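Local coordinates for cytochrome C (Marichromatium purpuratum 984, PDB 5LO9), which probably interconverts thiosulfate and tetrathionate, as a fusion of a thiosulfate dehydrogenase with its electron-accepting cytochrome c, passing electrons along four covalently bound hemes, at residues T110-W113 with P114-D117. Numbering follows the deposited sequence.
Sequences TGDW and PERD
D112 reaches forward over the first turn of helix 113-116 and spends its two carboxylate oxygens on different partners. OD1 of D112 accepts the backbone N-H of E115, with N 3.0 Å away, in a nearly straight bond that meets the oxygen from above the carboxylate plane. OD2 of D112 lies 3.0 Å from NE of R116 in a salt bridge, met on its anti side and well out of the carboxylate plane; NH2 adds a weak second bond. That oxygen lies at the edge of the guanidinium and in its plane, while the carboxylate stands almost perpendicular to it, the two planes 87° apart. CG of D112, anti to the backbone N (chi1 -177°), carries the carboxylate forward to bring OD1 to N of E115; a bend at chi3 of R116 (-97°) turns the guanidinium to meet OD2. D112 is thus the N-cap of a very short helix, set just after G111 ends helix 102-110 with a positive phi, within the second cytochrome c family region of the chain. Backbone bonds complete the single turn: R116 N to D112 O at 3.2 Å, and D117 N to W113 O at 2.9 Å. D117, also at positive phi, then takes the chain out of the helix, its carboxylate paired with R297 and R237. The packed side belongs to W113, whose indole is buried: CE3 of W113 comes 4.0 Å from C of D117, while P119, R297 and D293 touch the side chain from beyond the turn. The side chains of W113 and M450, an axial ligand of a heme iron, lie about 6 Å apart. R116 is partly exposed but tied down by D112, E178 and the carbonyl oxygen of R173. By contrast, P114 and E115 are exposed, and the bent E115 side chain leads away from D112.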
loop_
_atom_site.group_PDB
_atom_site.type_symbol
_atom_site.label_atom_id
_atom_site.label_comp_id
_atom_site.label_asym_id
_atom_site.label_seq_id
_atom_site.Cartn_x
_atom_site.Cartn_y
_atom_site.Cartn_z
ATOM N N THR A 110 6.720 19.630 -18.321
ATOM C CA THR A 110 7.409 18.688 -17.441
ATOM C C THR A 110 8.935 18.676 -17.572
ATOM O O THR A 110 9.586 17.956 -16.807
ATOM C CB THR A 110 6.912 17.254 -17.715
ATOM O OG1 THR A 110 7.388 16.779 -19.003
ATOM C CG2 THR A 110 5.445 17.240 -17.700
ATOM N N GLY A 111 9.520 19.376 -18.554
ATOM C CA GLY A 111 10.976 19.492 -18.653
ATOM C C GLY A 111 11.643 18.161 -18.949
ATOM O O GLY A 111 11.037 17.240 -19.485
ATOM N N ASP A 112 12.933 18.074 -18.562
ATOM C CA ASP A 112 13.717 16.845 -18.678
ATOM C C ASP A 112 14.720 16.799 -17.519
ATOM O O ASP A 112 15.917 17.070 -17.657
ATOM C CB ASP A 112 14.437 16.749 -20.021
ATOM C CG ASP A 112 15.209 15.434 -20.174
ATOM O OD1 ASP A 112 15.211 14.596 -19.214
ATOM O OD2 ASP A 112 15.793 15.231 -21.271
ATOM N N TRP A 113 14.230 16.456 -16.354
ATOM C CA TRP A 113 15.136 16.344 -15.218
ATOM C C TRP A 113 16.091 15.159 -15.391
ATOM O O TRP A 113 17.297 15.272 -15.114
ATOM C CB TRP A 113 14.351 16.224 -13.891
ATOM C CG TRP A 113 13.709 17.523 -13.437
ATOM C CD1 TRP A 113 12.426 17.933 -13.679
ATOM C CD2 TRP A 113 14.321 18.559 -12.665
ATOM N NE1 TRP A 113 12.210 19.158 -13.121
ATOM C CE2 TRP A 113 13.356 19.575 -12.496
ATOM C CE3 TRP A 113 15.595 18.739 -12.117
ATOM C CZ2 TRP A 113 13.623 20.762 -11.806
ATOM C CZ3 TRP A 113 15.858 19.900 -11.426
ATOM C CH2 TRP A 113 14.866 20.901 -11.268
ATOM N N PRO A 114 15.600 14.007 -15.837
ATOM C CA PRO A 114 16.442 12.793 -15.800
ATOM C C PRO A 114 17.687 12.852 -16.649
ATOM O O PRO A 114 18.747 12.402 -16.205
ATOM C CB PRO A 114 15.493 11.724 -16.297
ATOM C CG PRO A 114 14.181 12.213 -15.939
ATOM C CD PRO A 114 14.207 13.678 -16.147
ATOM N N GLU A 115 17.599 13.382 -17.863
ATOM C CA GLU A 115 18.772 13.456 -18.718
ATOM C C GLU A 115 19.461 14.825 -18.738
ATOM O O GLU A 115 20.661 14.895 -19.033
ATOM C CB GLU A 115 18.375 13.068 -20.134
ATOM C CG GLU A 115 17.747 11.657 -20.215
ATOM C CD GLU A 115 18.561 10.564 -19.513
ATOM O OE1 GLU A 115 19.797 10.455 -19.748
ATOM O OE2 GLU A 115 17.933 9.774 -18.756
ATOM N N ARG A 116 18.763 15.916 -18.424
ATOM C CA ARG A 116 19.370 17.233 -18.547
ATOM C C ARG A 116 19.216 18.129 -17.312
ATOM O O ARG A 116 19.593 19.309 -17.376
ATOM C CB ARG A 116 18.802 17.934 -19.782
ATOM C CG ARG A 116 19.172 17.237 -21.056
ATOM C CD ARG A 116 18.577 17.937 -22.285
ATOM N NE ARG A 116 17.340 17.319 -22.715
ATOM C CZ ARG A 116 16.649 17.677 -23.785
ATOM N NH1 ARG A 116 17.046 18.683 -24.549
ATOM N NH2 ARG A 116 15.533 17.043 -24.060
ATOM N N ASP A 117 18.691 17.626 -16.191
ATOM C CA ASP A 117 18.523 18.459 -14.986
ATOM C C ASP A 117 17.773 19.750 -15.326
ATOM O O ASP A 117 18.018 20.812 -14.757
ATOM C CB ASP A 117 19.882 18.774 -14.330
ATOM C CG ASP A 117 20.624 17.517 -13.856
ATOM O OD1 ASP A 117 20.013 16.690 -13.139
ATOM O OD2 ASP A 117 21.811 17.324 -14.229
#